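Local coordinates for protein hydrolase (Thermococcus thioreducens, PDB 6IAH) that is a haloacid dehalogenase superfamily phosphatase that binds magnesium and acts on varied substrates, possibly including phosphoglycolate, at residues A[40-53]-A[72-85]. Sequence-based numbering, arbitrary orientation.
Sequences KPEWVRELRRKGSF and AEELVEEFPEGGTI
Trp43 lies flat against the start of helix 72-78. Ala72 CB sits over its six-membered ring, 3.7 Å from the centroid, a CH-pi contact. Lys40 CB covers the opposite face. At the ring edge, Trp43 NE1 gives a nearly straight hydrogen bond (176°) in the indole plane to Glu73 OE1, whose carboxylate stands upright to the ring. Val76 turns CG2 to Trp43 and CG1 to Glu46 CG. Replacing Trp43 by an alanine would probably leave Glu73 OE1 without its indole donor and open a gap beside Ala72 CB and Val76 CG2. Lys50 CG lies between its backbone N and carbonyl carbon (chi1 80°), and the chain bends at chi3. This brings Lys50 NZ to the C-terminal end of helix 72-78, where it hydrogen-bonds Val76 O at 2.8 Å and Phe79 O at 2.7 Å. The rings of Phe79 and Phe53 are close to parallel but strongly offset. At the C-terminal end of helix 41-50, Lys50 O accepts a hydrogen bond from Gly82 N. Just past it, Ser52 N hydrogen-bonds Gly83 O in the type II turn Pro80-Gly83. The two near-parallel helices, crossing at 18°, pack within the helical insertion between strands 12-13 and 129-130, consistent with the C1-type cap of HAD phosphatases, apart from the parallel-sheet core.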
ATOM      1  N   LYS A  40      17.295   3.995   9.241  1.00 32.58           N
ATOM      2  CA  LYS A  40      17.433   4.846   8.056  1.00 37.10           C
ATOM      3  C   LYS A  40      16.301   4.591   7.049  1.00 38.07           C
ATOM      4  O   LYS A  40      15.845   3.455   6.847  1.00 33.93           O
ATOM      5  CB  LYS A  40      18.778   4.651   7.385  1.00 40.85           C
ATOM      6  CG  LYS A  40      19.939   5.325   8.057  1.00 45.79           C
ATOM      7  CD  LYS A  40      21.212   5.025   7.275  1.00 46.38           C
ATOM      8  CE  LYS A  40      22.450   5.034   8.161  1.00 52.98           C
ATOM      9  NZ  LYS A  40      23.622   4.331   7.520  1.00 59.51           N
ATOM     10  N   PRO A  41      15.839   5.663   6.400  1.00 45.78           N
ATOM     11  CA  PRO A  41      14.639   5.546   5.534  1.00 40.58           C
ATOM     12  C   PRO A  41      14.854   4.628   4.330  1.00 35.28           C
ATOM     13  O   PRO A  41      13.917   3.869   3.968  1.00 32.03           O
ATOM     14  CB  PRO A  41      14.377   7.003   5.123  1.00 44.36           C
ATOM     15  CG  PRO A  41      15.766   7.645   5.148  1.00 42.27           C
ATOM     16  CD  PRO A  41      16.489   6.995   6.286  1.00 43.39           C
ATOM     17  N   GLU A  42      16.058   4.669   3.741  1.00 34.78           N
ATOM     18  CA  GLU A  42      16.370   3.819   2.628  1.00 34.94           C
ATOM     19  C   GLU A  42      16.298   2.328   2.974  1.00 32.93           C
ATOM     20  O   GLU A  42      16.009   1.550   2.081  1.00 30.19           O
ATOM     21  CB  GLU A  42      17.712   4.136   1.955  1.00 39.21           C
ATOM     22  CG  GLU A  42      18.968   3.854   2.778  1.00 47.02           C
ATOM     23  CD  GLU A  42      19.560   5.089   3.476  1.00 52.59           C
ATOM     24  OE1 GLU A  42      18.794   6.060   3.780  1.00 47.41           O
ATOM     25  OE2 GLU A  42      20.791   5.049   3.757  1.00 55.85           O
ATOM     26  N   TRP A  43      16.553   1.957   4.250  1.00 30.90           N
ATOM     27  CA  TRP A  43      16.491   0.548   4.675  1.00 32.21           C
ATOM     28  C   TRP A  43      15.074   0.019   4.568  1.00 29.31           C
ATOM     29  O   TRP A  43      14.895  -1.080   4.089  1.00 29.31           O
ATOM     30  CB  TRP A  43      16.974   0.321   6.107  1.00 31.30           C
ATOM     31  CG  TRP A  43      18.365   0.719   6.358  1.00 31.84           C
ATOM     32  CD1 TRP A  43      19.367   0.902   5.430  1.00 38.74           C
ATOM     33  CD2 TRP A  43      18.967   0.894   7.627  1.00 31.34           C
ATOM     34  NE1 TRP A  43      20.549   1.219   6.065  1.00 34.97           N
ATOM     35  CE2 TRP A  43      20.333   1.219   7.407  1.00 31.69           C
ATOM     36  CE3 TRP A  43      18.490   0.804   8.939  1.00 30.53           C
ATOM     37  CZ2 TRP A  43      21.215   1.471   8.453  1.00 33.76           C
ATOM     38  CZ3 TRP A  43      19.361   1.051   9.993  1.00 33.12           C
ATOM     39  CH2 TRP A  43      20.717   1.395   9.741  1.00 33.22           C
ATOM     40  N   VAL A  44      14.110   0.829   4.994  1.00 28.47           N
ATOM     41  CA  VAL A  44      12.695   0.470   4.908  1.00 27.97           C
ATOM     42  C   VAL A  44      12.278   0.257   3.441  1.00 31.10           C
ATOM     43  O   VAL A  44      11.623  -0.726   3.069  1.00 27.77           O
ATOM     44  CB  VAL A  44      11.794   1.559   5.535  1.00 29.60           C
ATOM     45  CG1 VAL A  44      10.309   1.185   5.380  1.00 29.18           C
ATOM     46  CG2 VAL A  44      12.093   1.770   7.023  1.00 30.84           C
ATOM     47  N   ARG A  45      12.581   1.260   2.630  1.00 30.84           N
ATOM     48  CA  ARG A  45      12.257   1.233   1.204  1.00 32.63           C
ATOM     49  C   ARG A  45      12.886   0.084   0.483  1.00 30.49           C
ATOM     50  O   ARG A  45      12.219  -0.637  -0.251  1.00 31.28           O
ATOM     51  CB  ARG A  45      12.694   2.577   0.546  1.00 33.65           C
ATOM     52  CG  ARG A  45      11.836   3.728   1.000  1.00 32.32           C
ATOM     53  CD  ARG A  45      12.100   4.986   0.204  1.00 34.56           C
ATOM     54  NE  ARG A  45      13.531   5.349   0.167  1.00 35.72           N
ATOM     55  CZ  ARG A  45      14.116   6.359   0.832  1.00 37.68           C
ATOM     56  NH1 ARG A  45      13.454   7.194   1.627  1.00 39.53           N
ATOM     57  NH2 ARG A  45      15.407   6.553   0.682  1.00 40.54           N
ATOM     58  N   GLU A  46      14.188  -0.062   0.642  1.00 29.49           N
ATOM     59  CA  GLU A  46      14.932  -1.078  -0.091  1.00 31.23           C
ATOM     60  C   GLU A  46      14.557  -2.490   0.309  1.00 30.50           C
ATOM     61  O   GLU A  46      14.483  -3.358  -0.531  1.00 29.20           O
ATOM     62  CB  GLU A  46      16.427  -0.854   0.126  1.00 33.77           C
ATOM     63  CG  GLU A  46      17.376  -1.807  -0.568  1.00 37.91           C
ATOM     64  CD  GLU A  46      17.199  -1.855  -2.081  1.00 42.96           C
ATOM     65  OE1 GLU A  46      16.594  -0.944  -2.702  1.00 40.87           O
ATOM     66  OE2 GLU A  46      17.651  -2.859  -2.638  1.00 42.14           O
ATOM     67  N   LEU A  47      14.318  -2.703   1.599  0.50 29.56           N
ATOM     68  CA  LEU A  47      14.029  -4.025   2.109  0.50 27.89           C
ATOM     69  C   LEU A  47      12.654  -4.452   1.615  0.50 28.17           C
ATOM     70  O   LEU A  47      12.477  -5.585   1.184  0.50 29.87           O
ATOM     71  CB  LEU A  47      14.141  -4.023   3.641  0.50 28.82           C
ATOM     72  CG  LEU A  47      13.941  -5.361   4.349  0.50 27.70           C
ATOM     73  CD1 LEU A  47      14.927  -6.362   3.788  0.50 27.32           C
ATOM     74  CD2 LEU A  47      14.121  -5.264   5.861  0.50 27.13           C
ATOM     75  N   ARG A  48      11.693  -3.531   1.620  1.00 28.36           N
ATOM     76  CA  ARG A  48      10.367  -3.808   1.115  1.00 30.93           C
ATOM     77  C   ARG A  48      10.398  -4.042  -0.407  1.00 32.15           C
ATOM     78  O   ARG A  48       9.766  -4.958  -0.897  1.00 31.65           O
ATOM     79  CB  ARG A  48       9.389  -2.669   1.456  1.00 31.97           C
ATOM     80  CG  ARG A  48       7.945  -3.083   1.299  1.00 35.22           C
ATOM     81  CD  ARG A  48       6.985  -1.902   1.244  1.00 33.83           C
ATOM     82  NE  ARG A  48       6.781  -1.286   2.538  1.00 33.33           N
ATOM     83  CZ  ARG A  48       7.204  -0.061   2.894  1.00 35.36           C
ATOM     84  NH1 ARG A  48       7.897   0.662   2.079  1.00 32.21           N
ATOM     85  NH2 ARG A  48       6.913   0.453   4.091  1.00 40.31           N
ATOM     86  N   ARG A  49      11.170  -3.237  -1.113  1.00 30.95           N
ATOM     87  CA  ARG A  49      11.264  -3.334  -2.562  1.00 33.90           C
ATOM     88  C   ARG A  49      11.852  -4.660  -3.020  1.00 32.33           C
ATOM     89  O   ARG A  49      11.258  -5.346  -3.838  1.00 33.15           O
ATOM     90  CB  ARG A  49      12.134  -2.191  -3.117  1.00 40.06           C
ATOM     91  CG  ARG A  49      12.220  -2.118  -4.657  1.00 41.39           C
ATOM     92  CD  ARG A  49      13.449  -1.339  -5.111  1.00 45.49           C
ATOM     93  NE  ARG A  49      14.731  -1.989  -4.777  1.00 43.65           N
ATOM     94  CZ  ARG A  49      15.214  -3.094  -5.345  1.00 46.73           C
ATOM     95  NH1 ARG A  49      14.541  -3.713  -6.307  1.00 53.19           N
ATOM     96  NH2 ARG A  49      16.382  -3.609  -4.949  1.00 44.56           N
ATOM     97  N   LYS A  50      13.008  -5.019  -2.510  1.00 31.94           N
ATOM     98  CA  LYS A  50      13.666  -6.243  -2.945  1.00 31.54           C
ATOM     99  C   LYS A  50      13.013  -7.493  -2.356  1.00 32.30           C
ATOM    100  O   LYS A  50      13.070  -8.531  -2.997  1.00 30.81           O
ATOM    101  CB  LYS A  50      15.165  -6.231  -2.628  1.00 35.93           C
ATOM    102  CG  LYS A  50      15.499  -6.570  -1.168  1.00 40.93           C
ATOM    103  CD  LYS A  50      16.943  -6.273  -0.736  1.00 39.82           C
ATOM    104  CE  LYS A  50      17.959  -6.888  -1.642  1.00 36.52           C
ATOM    105  NZ  LYS A  50      19.327  -6.887  -1.065  1.00 35.20           N
ATOM    106  N   GLY A  51      12.428  -7.395  -1.148  1.00 28.96           N
ATOM    107  CA  GLY A  51      11.821  -8.534  -0.452  1.00 27.71           C
ATOM    108  C   GLY A  51      10.463  -8.899  -1.028  1.00 28.39           C
ATOM    109  O   GLY A  51       9.964  -8.240  -1.942  1.00 31.85           O
ATOM    110  N   SER A  52       9.943 -10.010  -0.555  1.00 28.53           N
ATOM    111  CA  SER A  52       8.548 -10.474  -0.706  1.00 29.19           C
ATOM    112  C   SER A  52       7.975 -10.668   0.673  1.00 30.57           C
ATOM    113  O   SER A  52       7.405 -11.713   1.015  1.00 31.28           O
ATOM    114  CB  SER A  52       8.460 -11.814  -1.451  1.00 31.93           C
ATOM    115  OG  SER A  52       8.953 -11.653  -2.764  1.00 33.24           O
ATOM    116  N   PHE A  53       8.098  -9.629   1.486  1.00 31.08           N
ATOM    117  CA  PHE A  53       7.583  -9.684   2.826  1.00 28.78           C
ATOM    118  C   PHE A  53       6.097  -9.648   2.778  1.00 28.71           C
ATOM    119  O   PHE A  53       5.524  -8.947   1.952  1.00 31.69           O
ATOM    120  CB  PHE A  53       8.066  -8.507   3.672  1.00 27.59           C
ATOM    121  CG  PHE A  53       9.511  -8.595   4.018  1.00 26.76           C
ATOM    122  CD1 PHE A  53       9.913  -9.322   5.111  1.00 25.76           C
ATOM    123  CD2 PHE A  53      10.459  -7.952   3.252  1.00 25.12           C
ATOM    124  CE1 PHE A  53      11.235  -9.434   5.472  1.00 27.28           C
ATOM    125  CE2 PHE A  53      11.795  -8.027   3.598  1.00 26.86           C
ATOM    126  CZ  PHE A  53      12.211  -8.752   4.711  1.00 26.76           C
ATOM    127  N   ALA A  72      22.898  -3.415   9.923  1.00 29.59           N
ATOM    128  CA  ALA A  72      21.675  -3.311   9.132  1.00 30.48           C
ATOM    129  C   ALA A  72      21.977  -2.965   7.677  1.00 32.91           C
ATOM    130  O   ALA A  72      21.484  -3.617   6.728  1.00 29.13           O
ATOM    131  CB  ALA A  72      20.734  -2.307   9.715  1.00 27.61           C
ATOM    132  N   GLU A  73      22.840  -1.983   7.495  1.00 30.35           N
ATOM    133  CA  GLU A  73      23.211  -1.619   6.132  1.00 33.30           C
ATOM    134  C   GLU A  73      23.702  -2.771   5.291  1.00 30.97           C
ATOM    135  O   GLU A  73      23.192  -2.970   4.175  1.00 33.57           O
ATOM    136  CB  GLU A  73      24.218  -0.473   6.131  1.00 36.23           C
ATOM    137  CG  GLU A  73      24.533  -0.015   4.731  1.00 45.45           C
ATOM    138  CD  GLU A  73      24.449   1.473   4.674  1.00 55.32           C
ATOM    139  OE1 GLU A  73      23.294   1.985   4.723  1.00 50.51           O
ATOM    140  OE2 GLU A  73      25.537   2.100   4.688  1.00 59.38           O
ATOM    141  N   GLU A  74      24.682  -3.513   5.813  1.00 31.29           N
ATOM    142  CA  GLU A  74      25.200  -4.707   5.181  1.00 32.71           C
ATOM    143  C   GLU A  74      24.091  -5.757   4.993  1.00 30.34           C
ATOM    144  O   GLU A  74      24.076  -6.408   3.968  1.00 28.59           O
ATOM    145  CB  GLU A  74      26.268  -5.379   6.035  1.00 39.20           C
ATOM    146  CG  GLU A  74      27.653  -4.756   6.110  1.00 46.25           C
ATOM    147  CD  GLU A  74      28.553  -5.598   7.032  1.00 56.50           C
ATOM    148  OE1 GLU A  74      28.368  -6.849   7.113  1.00 60.31           O
ATOM    149  OE2 GLU A  74      29.439  -5.042   7.705  1.00 64.27           O
ATOM    150  N   LEU A  75      23.204  -5.920   5.991  1.00 27.11           N
ATOM    151  CA  LEU A  75      22.189  -6.979   5.939  1.00 27.69           C
ATOM    152  C   LEU A  75      21.093  -6.674   4.915  1.00 27.99           C
ATOM    153  O   LEU A  75      20.598  -7.581   4.255  1.00 27.19           O
ATOM    154  CB  LEU A  75      21.597  -7.262   7.320  1.00 25.85           C
ATOM    155  CG  LEU A  75      22.525  -8.005   8.252  1.00 28.81           C
ATOM    156  CD1 LEU A  75      22.100  -7.899   9.695  1.00 26.56           C
ATOM    157  CD2 LEU A  75      22.672  -9.461   7.826  1.00 30.92           C
ATOM    158  N   VAL A  76      20.749  -5.399   4.767  1.00 30.88           N
ATOM    159  CA  VAL A  76      19.834  -4.983   3.715  1.00 34.30           C
ATOM    160  C   VAL A  76      20.433  -5.369   2.351  1.00 35.33           C
ATOM    161  O   VAL A  76      19.718  -5.844   1.493  1.00 32.43           O
ATOM    162  CB  VAL A  76      19.476  -3.493   3.785  1.00 34.25           C
ATOM    163  CG1 VAL A  76      18.691  -3.005   2.512  1.00 35.16           C
ATOM    164  CG2 VAL A  76      18.690  -3.208   5.064  1.00 32.48           C
ATOM    165  N   GLU A  77      21.740  -5.199   2.190  1.00 36.81           N
ATOM    166  CA  GLU A  77      22.410  -5.509   0.923  1.00 37.78           C
ATOM    167  C   GLU A  77      22.490  -7.007   0.726  1.00 37.04           C
ATOM    168  O   GLU A  77      22.354  -7.507  -0.406  1.00 36.51           O
ATOM    169  CB  GLU A  77      23.805  -4.830   0.894  1.00 42.05           C
ATOM    170  CG  GLU A  77      24.722  -5.044  -0.307  1.00 45.30           C
ATOM    171  CD  GLU A  77      24.084  -4.866  -1.703  1.00 47.86           C
ATOM    172  OE1 GLU A  77      23.316  -3.878  -1.965  1.00 48.53           O
ATOM    173  OE2 GLU A  77      24.375  -5.773  -2.545  1.00 44.48           O
ATOM    174  N   GLU A  78      22.717  -7.743   1.800  1.00 31.35           N
ATOM    175  CA  GLU A  78      22.901  -9.181   1.695  1.00 30.35           C
ATOM    176  C   GLU A  78      21.530  -9.837   1.446  1.00 30.94           C
ATOM    177  O   GLU A  78      21.463 -10.882   0.841  1.00 32.11           O
ATOM    178  CB  GLU A  78      23.512  -9.748   2.987  1.00 31.22           C
ATOM    179  CG  GLU A  78      23.458 -11.273   3.083  1.00 35.83           C
ATOM    180  CD  GLU A  78      24.190 -11.893   4.281  1.00 37.95           C
ATOM    181  OE1 GLU A  78      24.544 -11.136   5.208  1.00 38.17           O
ATOM    182  OE2 GLU A  78      24.404 -13.151   4.277  1.00 35.44           O
ATOM    183  N   PHE A  79      20.442  -9.242   1.945  1.00 29.97           N
ATOM    184  CA  PHE A  79      19.120  -9.938   1.967  1.00 29.84           C
ATOM    185  C   PHE A  79      18.690 -10.299   0.525  1.00 29.10           C
ATOM    186  O   PHE A  79      18.779  -9.479  -0.334  1.00 30.80           O
ATOM    187  CB  PHE A  79      18.075  -9.042   2.672  1.00 30.80           C
ATOM    188  CG  PHE A  79      16.703  -9.647   2.783  1.00 30.02           C
ATOM    189  CD1 PHE A  79      16.366 -10.430   3.870  1.00 29.53           C
ATOM    190  CD2 PHE A  79      15.737  -9.407   1.808  1.00 27.34           C
ATOM    191  CE1 PHE A  79      15.113 -10.998   3.961  1.00 27.13           C
ATOM    192  CE2 PHE A  79      14.482  -9.961   1.923  1.00 27.81           C
ATOM    193  CZ  PHE A  79      14.184 -10.752   3.002  1.00 28.24           C
ATOM    194  N   PRO A  80      18.251 -11.540   0.279  1.00 29.26           N
ATOM    195  CA  PRO A  80      17.973 -11.956  -1.111  1.00 30.12           C
ATOM    196  C   PRO A  80      16.717 -11.335  -1.670  1.00 28.64           C
ATOM    197  O   PRO A  80      15.698 -11.221  -0.979  1.00 29.37           O
ATOM    198  CB  PRO A  80      17.804 -13.498  -1.008  1.00 29.07           C
ATOM    199  CG  PRO A  80      17.454 -13.746   0.406  1.00 31.43           C
ATOM    200  CD  PRO A  80      18.210 -12.682   1.193  1.00 29.23           C
ATOM    201  N   GLU A  81      16.792 -10.955  -2.938  1.00 27.26           N
ATOM    202  CA  GLU A  81      15.654 -10.575  -3.688  1.00 28.90           C
ATOM    203  C   GLU A  81      14.598 -11.647  -3.543  1.00 27.33           C
ATOM    204  O   GLU A  81      14.924 -12.802  -3.649  1.00 27.14           O
ATOM    205  CB  GLU A  81      16.050 -10.490  -5.170  1.00 37.94           C
ATOM    206  CG  GLU A  81      14.967  -9.998  -6.094  1.00 41.49           C
ATOM    207  CD  GLU A  81      15.339 -10.208  -7.556  1.00 48.97           C
ATOM    208  OE1 GLU A  81      16.555 -10.352  -7.873  1.00 46.79           O
ATOM    209  OE2 GLU A  81      14.395 -10.259  -8.369  1.00 45.25           O
ATOM    210  N   GLY A  82      13.370 -11.274  -3.279  1.00 29.56           N
ATOM    211  CA  GLY A  82      12.303 -12.275  -3.084  1.00 28.70           C
ATOM    212  C   GLY A  82      12.317 -13.001  -1.720  1.00 30.70           C
ATOM    213  O   GLY A  82      11.479 -13.866  -1.486  1.00 28.19           O
ATOM    214  N   GLY A  83      13.249 -12.639  -0.820  1.00 26.92           N
ATOM    215  CA  GLY A  83      13.264 -13.168   0.546  1.00 29.52           C
ATOM    216  C   GLY A  83      12.047 -12.777   1.395  1.00 29.44           C
ATOM    217  O   GLY A  83      11.296 -11.839   1.087  1.00 26.03           O
ATOM    218  N   THR A  84      11.839 -13.540   2.454  1.00 26.51           N
ATOM    219  CA  THR A  84      10.750 -13.326   3.367  1.00 26.63           C
ATOM    220  C   THR A  84      11.371 -13.285   4.759  1.00 26.83           C
ATOM    221  O   THR A  84      12.597 -13.401   4.921  1.00 25.97           O
ATOM    222  CB  THR A  84       9.731 -14.505   3.312  1.00 27.68           C
ATOM    223  OG1 THR A  84      10.327 -15.666   3.918  1.00 27.39           O
ATOM    224  CG2 THR A  84       9.313 -14.772   1.852  1.00 28.64           C
ATOM    225  N   ILE A  85      10.514 -13.107   5.754  1.00 25.55           N
ATOM    226  CA  ILE A  85      10.947 -13.046   7.172  1.00 25.37           C
ATOM    227  C   ILE A  85      11.689 -14.319   7.617  1.00 27.22           C
ATOM    228  O   ILE A  85      12.543 -14.282   8.519  1.00 24.69           O
ATOM    229  CB  ILE A  85       9.755 -12.705   8.123  1.00 24.94           C
ATOM    230  CG1 ILE A  85      10.254 -12.215   9.503  1.00 21.43           C
ATOM    231  CG2 ILE A  85       8.787 -13.912   8.328  1.00 24.46           C
ATOM    232  CD1 ILE A  85      11.249 -11.031   9.420  1.00 22.31           C
TER
HETATM  233  O   HOH W   1      20.015  -4.124  -1.841  1.00 36.50           O